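Local coordinates for protein putative cytochrome C (Sinorhizobium meliloti, PDB 4PWA) that carries a covalently bound heme c and probably passes electrons between proteins in bacterial sulfite oxidation, at residues His25-Ala30 / Asn39-Lys44; Pro45-Val50 / Tyr78-Ala83; Arg49-Val54 / Glu71-Ala76. All blocks are in the same frame, centred on the assembly; numbering follows the deposited sequence.

Contact 1: residues His25-Ala30 / Asn39-Lys44; sequences HTLADA and NLDELK. With HEC (heme c), chain E.
L40 leans on the imidazole of H25, an axial ligand of the heme iron. L40 CD1 is 4.2 Å from the centroid of the H25 ring, an off-centre CH-pi contact. The other methyl, L40 CD2, reaches on to methyl CMA of the heme. The ring is held at both nitrogens. H25 NE2 binds the iron at 2.0 Å, and H25 ND1 is hydrogen-bonded to P38 O, which limits its rotation.

N39 crosses T26 obliquely. Its amide oxygen OD1 comes within 3.6 Å of T26 CG2. N39 is the N-cap of helix 40-43, and with CG anti to the backbone N (chi1 -177°) its OD1 is brought to the first-turn amides. N39 OD1 accepts from D41 N at 2.8 Å and weakly from E42 N. With an alanine here, D41 N would probably be left without its capping acceptor and the T26 methyl without its amide neighbour. Next to the cap, L40 N donates to T26 O at 3.0 Å, in the carbonyl plane.

D41 reaches back to the other segment. D41 OD2 accepts from A28 N at 2.7 Å through its syn lone pair, with an N-H...O angle of 151°. D41 OD1 is hydrogen-bonded to G84 N. A water accepts from D29 N and probably donates to D41 OD1. L27 stands at about a right angle to D41, and L27 CD1 touches D41 OD1 at 3.4 Å.

The contact pins strand 26-27, which follows the heme-attachment cysteines C21 and C24, to the short helix 40-43. L27 and L40 pack on F13 of helix 4-16, and L27 also meets Y78 and V82 of helix 69-82. On the second subunit, V36 packs against T26 and P60 against N39.

Contact 2: residues Pro45-Val50 / Tyr78-Ala83; sequences PDAERV and YVSTVA. With HEC (heme c), chain E.
V79 CG1 meets two side chains of the other segment, P45 CG at 4.1 Å and V50 CG2 at 3.9 Å. The P45 ring stands at about a right angle to V79, while V50 meets it through CG2. Beside this apolar patch, S80 presses its CB against backbone. S80 CB is 3.4 Å from P45 O, and it lies equally near A47 N. A CA-H...O contact from S80 to P45 O adds to this fit. P45 O has a polar partner too: a water donates to it at 2.8 Å and also to S80 O, joining the two backbones.

The hydroxyl of S80 serves its own helix. S80 OG sits between the backbone N and the carbonyl carbon (chi1 51°), a position from which it is hydrogen-bonded to A76 O, its stronger partner, and to L77 O. Across the contact, S80 OG lies beside A47 CB.

D46 positions the start of helix 47-56. As the N-cap, D46 OD1 accepts from R49 N at 2.9 Å. R49 then leads its side chain to the heme, with every torsion along the chain extended. R49 NE donates to heme O1A at 2.8 Å in a nearly straight bond of 176°. R49 NH2 donates to heme O2A at the same distance, so one edge of the guanidinium grips both oxygens of a propionate. P45 CG and V50 also touch heme methyls, and V79 packs on L40 and F13.

No direct hydrogen bond joins the two segments. Carbon packing and one water hold P45-V50 to Y78-A83, while the two bonds from R49 to the propionate lie at the heme edge. There R49 probably offsets the negative charge of the propionate and limits how it can turn.

Contact 3: residues Arg49-Val54 / Glu71-Ala76; sequences RVNTAV and EIEAVA. With HEC (heme c), chain E.
Helix 47-56, which lines the heme pocket, packs on the C-terminal helix 69-82 of this cytochrome c fold through V50, N51 and V54 against I72 and A76. The axes of segments 49-54 and 71-76 come within 8.6 Å and run at 135° to each other, a slanted antiparallel crossing.

A76 makes the closest backbone approach possible. Its small CB stands 4.0 Å from V50 CB and also meets N51 N. V50 CG1 comes down on A76 CA at 3.7 Å.

N51 extends to the outer side. Its chain leaves the backbone extended (chi1 -171°), which carries the amide to I72, and the two side chains cross at about a right angle. N51 OD1 touches I72 CG2 at 3.6 Å and is also hydrogen-bonded outside the two segments. E73 runs alongside N51, pointing the same way, and the amide and carboxylate planes differ by 23°. The touch between them is loose, N51 ND2 to E73 CG, and no hydrogen bond crosses the helices.

V54 works on two fronts. V54 CG1 lies 4.0 Å from I72 CG1, the two side chains passing antiparallel. V54 CG2 packs on heme methyl CMB at 3.3 Å, and its CG1 also meets heme CBB. A53, one residue earlier, rests its CB on the propionate carbon CBA of the heme.

V54 lies near M61, the other axial ligand of the iron. The loop residue N64 touches both V54 and I72. On helix 69-82, A74 and V75 pack against I12 of helix 4-16, and E71 makes a salt bridge to R16 of that helix.

Contacts 2 and 3 use the same two helices, 47-56 and 69-82, and share R49 and V50. Contact 3 is buried, whereas contact 2 lies nearer the surface, at the start of one helix and the end of the other. Contact 1 is also buried but joins a strand to a short helix, and it alone has direct hydrogen bonds across its segments. Contact 2 relies on carbon packing and a water, contact 3 on packing without either. All three touch the heme: contact 1 mainly by ligating the iron, contact 2 chiefly through a propionate, contact 3 largely through CMB and its neighbours. The D29-Y78 hydrogen bond links contacts 1 and 2.

Contact 1: residues His25-Ala30 / Asn39-Lys44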
loop_
_atom_site.group_PDB
_atom_site.type_symbol
_atom_site.label_atom_id
_atom_site.label_comp_id
_atom_site.label_asym_id
_atom_site.label_seq_id
_atom_site.Cartn_x
_atom_site.Cartn_y
_atom_site.Cartn_z
ATOM N N HIS A 25 1.230 10.203 -2.411
ATOM C CA HIS A 25 2.630 10.577 -2.169
ATOM C C HIS A 25 3.153 10.185 -0.800
ATOM O O HIS A 25 2.404 10.178 0.185
ATOM C CB HIS A 25 2.771 12.088 -2.290
ATOM C CG HIS A 25 2.706 12.584 -3.693
ATOM N ND1 HIS A 25 3.783 12.520 -4.549
ATOM C CD2 HIS A 25 1.698 13.161 -4.386
ATOM C CE1 HIS A 25 3.442 13.043 -5.710
ATOM N NE2 HIS A 25 2.182 13.441 -5.638
ATOM N N THR A 26 4.450 9.895 -0.743
ATOM C CA THR A 26 5.142 9.670 0.520
ATOM C C THR A 26 5.746 10.990 1.011
ATOM O O THR A 26 6.398 11.703 0.251
ATOM C CB THR A 26 6.234 8.601 0.394
ATOM O OG1 THR A 26 5.622 7.334 0.147
ATOM C CG2 THR A 26 7.077 8.498 1.682
ATOM N N LEU A 27 5.497 11.293 2.285
ATOM C CA LEU A 27 6.035 12.461 2.951
ATOM C C LEU A 27 6.060 12.210 4.457
ATOM O O LEU A 27 5.030 12.206 5.113
ATOM C CB LEU A 27 5.187 13.700 2.622
ATOM C CG LEU A 27 5.734 15.035 3.137
ATOM C CD1 LEU A 27 6.929 15.460 2.293
ATOM C CD2 LEU A 27 4.643 16.109 3.166
ATOM N N ALA A 28 7.254 12.018 4.999
ATOM C CA ALA A 28 7.436 11.606 6.380
ATOM C C ALA A 28 6.763 12.529 7.396
ATOM O O ALA A 28 6.119 12.056 8.316
ATOM C CB ALA A 28 8.931 11.461 6.689
ATOM N N ASP A 29 6.871 13.840 7.219
ATOM C CA ASP A 29 6.339 14.777 8.210
ATOM C C ASP A 29 4.854 14.524 8.434
ATOM O O ASP A 29 4.368 14.624 9.550
ATOM C CB ASP A 29 6.583 16.220 7.788
ATOM C CG ASP A 29 6.024 17.229 8.782
ATOM O OD1 ASP A 29 4.809 17.540 8.712
ATOM O OD2 ASP A 29 6.796 17.744 9.623
ATOM N N ALA A 30 4.151 14.188 7.358
ATOM C CA ALA A 30 2.732 13.878 7.413
ATOM C C ALA A 30 2.453 12.403 7.715
ATOM O O ALA A 30 1.299 12.022 7.800
ATOM C CB ALA A 30 2.057 14.282 6.081
ATOM N N ASN A 39 8.134 9.863 -4.248
ATOM C CA ASN A 39 8.385 10.143 -2.852
ATOM C C ASN A 39 8.844 11.580 -2.760
ATOM O O ASN A 39 9.867 11.928 -3.325
ATOM C CB ASN A 39 9.453 9.185 -2.301
ATOM C CG ASN A 39 9.716 9.384 -0.830
ATOM O OD1 ASN A 39 9.424 10.436 -0.275
ATOM N ND2 ASN A 39 10.279 8.375 -0.188
ATOM N N LEU A 40 8.066 12.418 -2.080
ATOM C CA LEU A 40 8.392 13.838 -1.976
ATOM C C LEU A 40 9.576 14.093 -1.041
ATOM O O LEU A 40 10.233 15.133 -1.136
ATOM C CB LEU A 40 7.163 14.658 -1.560
ATOM C CG LEU A 40 5.976 14.634 -2.549
ATOM C CD1 LEU A 40 4.788 15.418 -2.006
ATOM C CD2 LEU A 40 6.375 15.151 -3.969
ATOM N N ASP A 41 9.863 13.150 -0.153
ATOM C CA ASP A 41 11.082 13.224 0.668
ATOM C C ASP A 41 12.329 12.989 -0.186
ATOM O O ASP A 41 13.432 13.409 0.181
ATOM C CB ASP A 41 11.044 12.214 1.812
ATOM C CG ASP A 41 9.940 12.508 2.826
ATOM O OD1 ASP A 41 9.666 13.703 3.119
ATOM O OD2 ASP A 41 9.355 11.532 3.357
ATOM N N GLU A 42 12.142 12.322 -1.323
ATOM C CA GLU A 42 13.214 12.094 -2.282
ATOM C C GLU A 42 13.322 13.252 -3.271
ATOM O O GLU A 42 14.403 13.718 -3.573
ATOM C CB GLU A 42 12.967 10.777 -3.028
ATOM C CG GLU A 42 13.952 10.455 -4.143
ATOM C CD GLU A 42 15.370 10.175 -3.672
ATOM O OE1 GLU A 42 15.657 10.199 -2.444
ATOM O OE2 GLU A 42 16.212 9.929 -4.566
ATOM N N LEU A 43 12.191 13.700 -3.785
ATOM C CA LEU A 43 12.172 14.780 -4.762
ATOM C C LEU A 43 12.680 16.092 -4.141
ATOM O O LEU A 43 13.523 16.772 -4.730
ATOM C CB LEU A 43 10.755 14.941 -5.310
ATOM C CG LEU A 43 10.570 15.307 -6.776
ATOM C CD1 LEU A 43 11.351 14.358 -7.673
ATOM C CD2 LEU A 43 9.065 15.291 -7.111
ATOM N N LYS A 44 12.209 16.399 -2.933
ATOM C CA LYS A 44 12.551 17.639 -2.222
ATOM C C LYS A 44 12.376 18.862 -3.125
ATOM O O LYS A 44 13.319 19.616 -3.345
ATOM C CB LYS A 44 13.986 17.604 -1.647
ATOM C CG LYS A 44 14.255 16.482 -0.625
ATOM C CD LYS A 44 15.538 16.728 0.205
ATOM C CE LYS A 44 16.525 15.550 0.151
ATOM N NZ LYS A 44 16.058 14.240 0.801
HETATM FE FE HEC E . 1.251 14.613 -6.988
HETATM C CHA HEC E . 3.824 14.589 -9.221
HETATM C CHB HEC E . 2.710 17.095 -5.246
HETATM C CHC HEC E . -1.586 14.921 -5.142
HETATM C CHD HEC E . 0.110 11.651 -8.187
HETATM N NA HEC E . 2.916 15.675 -7.220
HETATM C C1A HEC E . 3.894 15.465 -8.167
HETATM C C2A HEC E . 5.003 16.356 -7.886
HETATM C C3A HEC E . 4.714 17.040 -6.785
HETATM C C4A HEC E . 3.395 16.614 -6.336
HETATM C CMA HEC E . 5.622 18.085 -6.119
HETATM C CAA HEC E . 6.295 16.461 -8.723
HETATM C CBA HEC E . 5.961 17.263 -9.971
HETATM C CGA HEC E . 7.196 17.546 -10.791
HETATM O O1A HEC E . 7.445 18.745 -11.076
HETATM O O2A HEC E . 7.937 16.590 -11.165
HETATM N NB HEC E . 0.683 15.776 -5.500
HETATM C C1B HEC E . 1.405 16.805 -4.947
HETATM C C2B HEC E . 0.533 17.548 -4.065
HETATM C C3B HEC E . -0.630 16.919 -4.008
HETATM C C4B HEC E . -0.575 15.817 -4.932
HETATM C CMB HEC E . 0.934 18.734 -3.163
HETATM C CAB HEC E . -1.862 17.333 -3.175
HETATM C CBB HEC E . -2.489 18.644 -3.675
HETATM N NC HEC E . -0.396 13.471 -6.689
HETATM C C1C HEC E . -1.495 13.799 -5.931
HETATM C C2C HEC E . -2.621 12.970 -6.313
HETATM C C3C HEC E . -2.092 11.925 -6.976
HETATM C C4C HEC E . -0.723 12.313 -7.329
HETATM C CMC HEC E . -3.866 12.911 -5.411
HETATM C CAC HEC E . -2.752 10.608 -7.494
HETATM C CBC HEC E . -4.275 10.382 -7.597
HETATM N ND HEC E . 1.877 13.332 -8.462
HETATM C C1D HEC E . 1.230 12.153 -8.794
HETATM C C2D HEC E . 1.905 11.506 -9.893
HETATM C C3D HEC E . 3.072 12.416 -10.233
HETATM C C4D HEC E . 2.980 13.513 -9.286
HETATM C CMD HEC E . 1.529 10.170 -10.563
HETATM C CAD HEC E . 4.131 12.191 -11.337
HETATM C CBD HEC E . 3.876 13.158 -12.479
HETATM C CGD HEC E . 4.732 12.782 -13.662
HETATM O O1D HEC E . 5.945 13.126 -13.645
HETATM O O2D HEC E . 4.191 12.160 -14.624
HETATM O O HOH W 1 8.540 15.069 5.225
#

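Contact 2: residues Pro45-Val50 / Tyr78-Ala83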
loop_
_atom_site.group_PDB
_atom_site.type_symbol
_atom_site.label_atom_id
_atom_site.label_comp_id
_atom_site.label_asym_id
_atom_site.label_seq_id
_atom_site.Cartn_x
_atom_site.Cartn_y
_atom_site.Cartn_z
ATOM N N PRO A 45 11.155 19.060 -3.640
ATOM C CA PRO A 45 10.859 20.157 -4.560
ATOM C C PRO A 45 10.762 21.511 -3.860
ATOM O O PRO A 45 10.396 21.566 -2.685
ATOM C CB PRO A 45 9.476 19.782 -5.097
ATOM C CG PRO A 45 8.812 19.119 -3.956
ATOM C CD PRO A 45 9.921 18.371 -3.213
ATOM N N ASP A 46 11.079 22.586 -4.579
ATOM C CA ASP A 46 10.816 23.935 -4.072
ATOM C C ASP A 46 9.328 24.316 -4.207
ATOM O O ASP A 46 8.563 23.651 -4.908
ATOM C CB ASP A 46 11.726 24.976 -4.740
ATOM C CG ASP A 46 11.546 25.047 -6.252
ATOM O OD1 ASP A 46 10.417 24.865 -6.748
ATOM O OD2 ASP A 46 12.554 25.290 -6.951
ATOM N N ALA A 47 8.948 25.388 -3.516
ATOM C CA ALA A 47 7.568 25.867 -3.447
ATOM C C ALA A 47 6.950 26.056 -4.827
ATOM O O ALA A 47 5.812 25.656 -5.065
ATOM C CB ALA A 47 7.502 27.181 -2.644
ATOM N N GLU A 48 7.709 26.650 -5.738
ATOM C CA GLU A 48 7.212 26.883 -7.092
ATOM C C GLU A 48 6.851 25.573 -7.802
ATOM O O GLU A 48 5.825 25.485 -8.468
ATOM C CB GLU A 48 8.226 27.664 -7.930
ATOM C CG GLU A 48 7.608 28.269 -9.181
ATOM C CD GLU A 48 8.617 29.005 -10.031
ATOM O OE1 GLU A 48 8.636 30.261 -9.999
ATOM O OE2 GLU A 48 9.404 28.321 -10.724
ATOM N N ARG A 49 7.702 24.565 -7.652
ATOM C CA ARG A 49 7.514 23.290 -8.345
ATOM C C ARG A 49 6.244 22.591 -7.866
ATOM O O ARG A 49 5.498 22.026 -8.675
ATOM C CB ARG A 49 8.729 22.379 -8.146
ATOM C CG ARG A 49 8.670 21.094 -8.953
ATOM C CD ARG A 49 9.964 20.281 -8.862
ATOM N NE ARG A 49 9.861 19.064 -9.662
ATOM C CZ ARG A 49 10.814 18.146 -9.785
ATOM N NH1 ARG A 49 11.984 18.292 -9.168
ATOM N NH2 ARG A 49 10.601 17.077 -10.549
ATOM N N VAL A 50 5.996 22.646 -6.558
ATOM C CA VAL A 50 4.776 22.074 -5.991
ATOM C C VAL A 50 3.549 22.830 -6.484
ATOM O O VAL A 50 2.586 22.217 -6.960
ATOM C CB VAL A 50 4.775 22.083 -4.443
ATOM C CG1 VAL A 50 3.464 21.478 -3.908
ATOM C CG2 VAL A 50 5.987 21.322 -3.877
ATOM N N TYR A 78 4.499 24.205 2.675
ATOM C CA TYR A 78 4.635 23.108 3.627
ATOM C C TYR A 78 5.549 22.028 3.081
ATOM O O TYR A 78 6.568 21.703 3.679
ATOM C CB TYR A 78 3.247 22.522 3.968
ATOM C CG TYR A 78 3.271 21.173 4.668
ATOM C CD1 TYR A 78 3.725 21.053 5.977
ATOM C CD2 TYR A 78 2.836 20.023 4.019
ATOM C CE1 TYR A 78 3.756 19.832 6.619
ATOM C CE2 TYR A 78 2.861 18.784 4.652
ATOM C CZ TYR A 78 3.326 18.697 5.942
ATOM O OH TYR A 78 3.373 17.486 6.558
ATOM N N VAL A 79 5.165 21.468 1.940
ATOM C CA VAL A 79 5.934 20.415 1.314
ATOM C C VAL A 79 7.409 20.812 1.136
ATOM O O VAL A 79 8.315 20.055 1.480
ATOM C CB VAL A 79 5.355 20.055 -0.047
ATOM C CG1 VAL A 79 6.281 19.046 -0.768
ATOM C CG2 VAL A 79 3.919 19.504 0.101
ATOM N N SER A 80 7.643 22.012 0.621
ATOM C CA SER A 80 8.990 22.440 0.313
ATOM C C SER A 80 9.833 22.660 1.564
ATOM O O SER A 80 11.064 22.596 1.496
ATOM C CB SER A 80 8.965 23.702 -0.535
ATOM O OG SER A 80 8.134 24.668 0.070
ATOM N N THR A 81 9.184 22.914 2.693
ATOM C CA THR A 81 9.893 23.111 3.956
ATOM C C THR A 81 10.197 21.801 4.667
ATOM O O THR A 81 11.278 21.645 5.230
ATOM C CB THR A 81 9.068 23.971 4.927
ATOM O OG1 THR A 81 8.659 25.165 4.268
ATOM C CG2 THR A 81 9.876 24.318 6.162
ATOM N N VAL A 82 9.242 20.873 4.664
ATOM C CA VAL A 82 9.368 19.661 5.482
ATOM C C VAL A 82 9.921 18.452 4.758
ATOM O O VAL A 82 10.290 17.493 5.416
ATOM C CB VAL A 82 8.036 19.237 6.159
ATOM C CG1 VAL A 82 7.481 20.365 7.011
ATOM C CG2 VAL A 82 7.012 18.744 5.127
ATOM N N ALA A 83 9.988 18.478 3.426
ATOM C CA ALA A 83 10.433 17.290 2.673
ATOM C C ALA A 83 11.813 16.815 3.159
ATOM O O ALA A 83 12.729 17.624 3.329
ATOM C CB ALA A 83 10.452 17.565 1.194
HETATM FE FE HEC E . 1.251 14.613 -6.988
HETATM C CHA HEC E . 3.824 14.589 -9.221
HETATM C CHB HEC E . 2.710 17.095 -5.246
HETATM C CHC HEC E . -1.586 14.921 -5.142
HETATM C CHD HEC E . 0.110 11.651 -8.187
HETATM N NA HEC E . 2.916 15.675 -7.220
HETATM C C1A HEC E . 3.894 15.465 -8.167
HETATM C C2A HEC E . 5.003 16.356 -7.886
HETATM C C3A HEC E . 4.714 17.040 -6.785
HETATM C C4A HEC E . 3.395 16.614 -6.336
HETATM C CMA HEC E . 5.622 18.085 -6.119
HETATM C CAA HEC E . 6.295 16.461 -8.723
HETATM C CBA HEC E . 5.961 17.263 -9.971
HETATM C CGA HEC E . 7.196 17.546 -10.791
HETATM O O1A HEC E . 7.445 18.745 -11.076
HETATM O O2A HEC E . 7.937 16.590 -11.165
HETATM N NB HEC E . 0.683 15.776 -5.500
HETATM C C1B HEC E . 1.405 16.805 -4.947
HETATM C C2B HEC E . 0.533 17.548 -4.065
HETATM C C3B HEC E . -0.630 16.919 -4.008
HETATM C C4B HEC E . -0.575 15.817 -4.932
HETATM C CMB HEC E . 0.934 18.734 -3.163
HETATM C CAB HEC E . -1.862 17.333 -3.175
HETATM C CBB HEC E . -2.489 18.644 -3.675
HETATM N NC HEC E . -0.396 13.471 -6.689
HETATM C C1C HEC E . -1.495 13.799 -5.931
HETATM C C2C HEC E . -2.621 12.970 -6.313
HETATM C C3C HEC E . -2.092 11.925 -6.976
HETATM C C4C HEC E . -0.723 12.313 -7.329
HETATM C CMC HEC E . -3.866 12.911 -5.411
HETATM C CAC HEC E . -2.752 10.608 -7.494
HETATM C CBC HEC E . -4.275 10.382 -7.597
HETATM N ND HEC E . 1.877 13.332 -8.462
HETATM C C1D HEC E . 1.230 12.153 -8.794
HETATM C C2D HEC E . 1.905 11.506 -9.893
HETATM C C3D HEC E . 3.072 12.416 -10.233
HETATM C C4D HEC E . 2.980 13.513 -9.286
HETATM C CMD HEC E . 1.529 10.170 -10.563
HETATM C CAD HEC E . 4.131 12.191 -11.337
HETATM C CBD HEC E . 3.876 13.158 -12.479
HETATM C CGD HEC E . 4.732 12.782 -13.662
HETATM O O1D HEC E . 5.945 13.126 -13.645
HETATM O O2D HEC E . 4.191 12.160 -14.624
HETATM O O HOH W 2 11.865 20.627 -0.549
#

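Contact 3: residues Arg49-Val54 / Glu71-Ala76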
loop_
_atom_site.group_PDB
_atom_site.type_symbol
_atom_site.label_atom_id
_atom_site.label_comp_id
_atom_site.label_asym_id
_atom_site.label_seq_id
_atom_site.Cartn_x
_atom_site.Cartn_y
_atom_site.Cartn_z
ATOM N N ARG A 49 7.702 24.565 -7.652
ATOM C CA ARG A 49 7.514 23.290 -8.345
ATOM C C ARG A 49 6.244 22.591 -7.866
ATOM O O ARG A 49 5.498 22.026 -8.675
ATOM C CB ARG A 49 8.729 22.379 -8.146
ATOM C CG ARG A 49 8.670 21.094 -8.953
ATOM C CD ARG A 49 9.964 20.281 -8.862
ATOM N NE ARG A 49 9.861 19.064 -9.662
ATOM C CZ ARG A 49 10.814 18.146 -9.785
ATOM N NH1 ARG A 49 11.984 18.292 -9.168
ATOM N NH2 ARG A 49 10.601 17.077 -10.549
ATOM N N VAL A 50 5.996 22.646 -6.558
ATOM C CA VAL A 50 4.776 22.074 -5.991
ATOM C C VAL A 50 3.549 22.830 -6.484
ATOM O O VAL A 50 2.586 22.217 -6.960
ATOM C CB VAL A 50 4.775 22.083 -4.443
ATOM C CG1 VAL A 50 3.464 21.478 -3.908
ATOM C CG2 VAL A 50 5.987 21.322 -3.877
ATOM N N ASN A 51 3.594 24.160 -6.360
ATOM C CA ASN A 51 2.477 25.015 -6.713
ATOM C C ASN A 51 2.087 24.773 -8.175
ATOM O O ASN A 51 0.915 24.583 -8.502
ATOM C CB ASN A 51 2.869 26.476 -6.473
ATOM C CG ASN A 51 1.693 27.446 -6.603
ATOM O OD1 ASN A 51 0.848 27.308 -7.488
ATOM N ND2 ASN A 51 1.649 28.440 -5.721
ATOM N N THR A 52 3.077 24.761 -9.060
ATOM C CA THR A 52 2.810 24.490 -10.458
ATOM C C THR A 52 2.172 23.128 -10.687
ATOM O O THR A 52 1.287 22.992 -11.541
ATOM C CB THR A 52 4.080 24.584 -11.294
ATOM O OG1 THR A 52 4.626 25.896 -11.155
ATOM C CG2 THR A 52 3.763 24.333 -12.768
ATOM N N ALA A 53 2.626 22.123 -9.941
ATOM C CA ALA A 53 2.147 20.749 -10.135
ATOM C C ALA A 53 0.704 20.612 -9.688
ATOM O O ALA A 53 -0.137 20.068 -10.398
ATOM C CB ALA A 53 3.027 19.772 -9.392
ATOM N N VAL A 54 0.418 21.129 -8.505
ATOM C CA VAL A 54 -0.944 21.117 -7.967
ATOM C C VAL A 54 -1.900 21.912 -8.845
ATOM O O VAL A 54 -3.014 21.470 -9.110
ATOM C CB VAL A 54 -0.958 21.662 -6.524
ATOM C CG1 VAL A 54 -2.382 21.730 -5.965
ATOM C CG2 VAL A 54 -0.045 20.783 -5.617
ATOM N N GLU A 71 -4.659 28.166 -0.326
ATOM C CA GLU A 71 -4.452 26.800 0.141
ATOM C C GLU A 71 -3.373 26.106 -0.676
ATOM O O GLU A 71 -2.581 25.331 -0.137
ATOM C CB GLU A 71 -5.741 25.980 0.048
ATOM C CG GLU A 71 -6.749 26.262 1.144
ATOM C CD GLU A 71 -8.012 25.458 0.972
ATOM O OE1 GLU A 71 -8.612 25.540 -0.119
ATOM O OE2 GLU A 71 -8.403 24.734 1.918
ATOM N N ILE A 72 -3.366 26.354 -1.983
ATOM C CA ILE A 72 -2.335 25.804 -2.844
ATOM C C ILE A 72 -0.957 26.353 -2.424
ATOM O O ILE A 72 0.024 25.609 -2.383
ATOM C CB ILE A 72 -2.633 26.094 -4.336
ATOM C CG1 ILE A 72 -3.871 25.292 -4.778
ATOM C CG2 ILE A 72 -1.411 25.774 -5.207
ATOM C CD1 ILE A 72 -4.390 25.627 -6.166
ATOM N N GLU A 73 -0.890 27.641 -2.096
ATOM C CA GLU A 73 0.369 28.229 -1.632
ATOM C C GLU A 73 0.812 27.588 -0.333
ATOM O O GLU A 73 1.999 27.375 -0.125
ATOM C CB GLU A 73 0.239 29.733 -1.394
ATOM C CG GLU A 73 0.245 30.573 -2.637
ATOM C CD GLU A 73 0.079 32.057 -2.323
ATOM O OE1 GLU A 73 0.768 32.557 -1.394
ATOM O OE2 GLU A 73 -0.743 32.728 -2.998
ATOM N N ALA A 74 -0.152 27.291 0.541
ATOM C CA ALA A 74 0.161 26.811 1.887
ATOM C C ALA A 74 0.711 25.378 1.837
ATOM O O ALA A 74 1.720 25.073 2.480
ATOM C CB ALA A 74 -1.055 26.922 2.789
ATOM N N VAL A 75 0.084 24.521 1.038
ATOM C CA VAL A 75 0.606 23.179 0.810
ATOM C C VAL A 75 1.927 23.189 0.030
ATOM O O VAL A 75 2.726 22.292 0.201
ATOM C CB VAL A 75 -0.417 22.256 0.075
ATOM C CG1 VAL A 75 -0.416 22.514 -1.401
ATOM C CG2 VAL A 75 -0.101 20.802 0.349
ATOM N N ALA A 76 2.149 24.185 -0.834
ATOM C CA ALA A 76 3.441 24.328 -1.532
ATOM C C ALA A 76 4.545 24.712 -0.545
ATOM O O ALA A 76 5.608 24.090 -0.525
ATOM C CB ALA A 76 3.352 25.346 -2.658
HETATM FE FE HEC E . 1.251 14.613 -6.988
HETATM C CHA HEC E . 3.824 14.589 -9.221
HETATM C CHB HEC E . 2.710 17.095 -5.246
HETATM C CHC HEC E . -1.586 14.921 -5.142
HETATM C CHD HEC E . 0.110 11.651 -8.187
HETATM N NA HEC E . 2.916 15.675 -7.220
HETATM C C1A HEC E . 3.894 15.465 -8.167
HETATM C C2A HEC E . 5.003 16.356 -7.886
HETATM C C3A HEC E . 4.714 17.040 -6.785
HETATM C C4A HEC E . 3.395 16.614 -6.336
HETATM C CMA HEC E . 5.622 18.085 -6.119
HETATM C CAA HEC E . 6.295 16.461 -8.723
HETATM C CBA HEC E . 5.961 17.263 -9.971
HETATM C CGA HEC E . 7.196 17.546 -10.791
HETATM O O1A HEC E . 7.445 18.745 -11.076
HETATM O O2A HEC E . 7.937 16.590 -11.165
HETATM N NB HEC E . 0.683 15.776 -5.500
HETATM C C1B HEC E . 1.405 16.805 -4.947
HETATM C C2B HEC E . 0.533 17.548 -4.065
HETATM C C3B HEC E . -0.630 16.919 -4.008
HETATM C C4B HEC E . -0.575 15.817 -4.932
HETATM C CMB HEC E . 0.934 18.734 -3.163
HETATM C CAB HEC E . -1.862 17.333 -3.175
HETATM C CBB HEC E . -2.489 18.644 -3.675
HETATM N NC HEC E . -0.396 13.471 -6.689
HETATM C C1C HEC E . -1.495 13.799 -5.931
HETATM C C2C HEC E . -2.621 12.970 -6.313
HETATM C C3C HEC E . -2.092 11.925 -6.976
HETATM C C4C HEC E . -0.723 12.313 -7.329
HETATM C CMC HEC E . -3.866 12.911 -5.411
HETATM C CAC HEC E . -2.752 10.608 -7.494
HETATM C CBC HEC E . -4.275 10.382 -7.597
HETATM N ND HEC E . 1.877 13.332 -8.462
HETATM C C1D HEC E . 1.230 12.153 -8.794
HETATM C C2D HEC E . 1.905 11.506 -9.893
HETATM C C3D HEC E . 3.072 12.416 -10.233
HETATM C C4D HEC E . 2.980 13.513 -9.286
HETATM C CMD HEC E . 1.529 10.170 -10.563
HETATM C CAD HEC E . 4.131 12.191 -11.337
HETATM C CBD HEC E . 3.876 13.158 -12.479
HETATM C CGD HEC E . 4.732 12.782 -13.662
HETATM O O1D HEC E . 5.945 13.126 -13.645
HETATM O O2D HEC E . 4.191 12.160 -14.624
#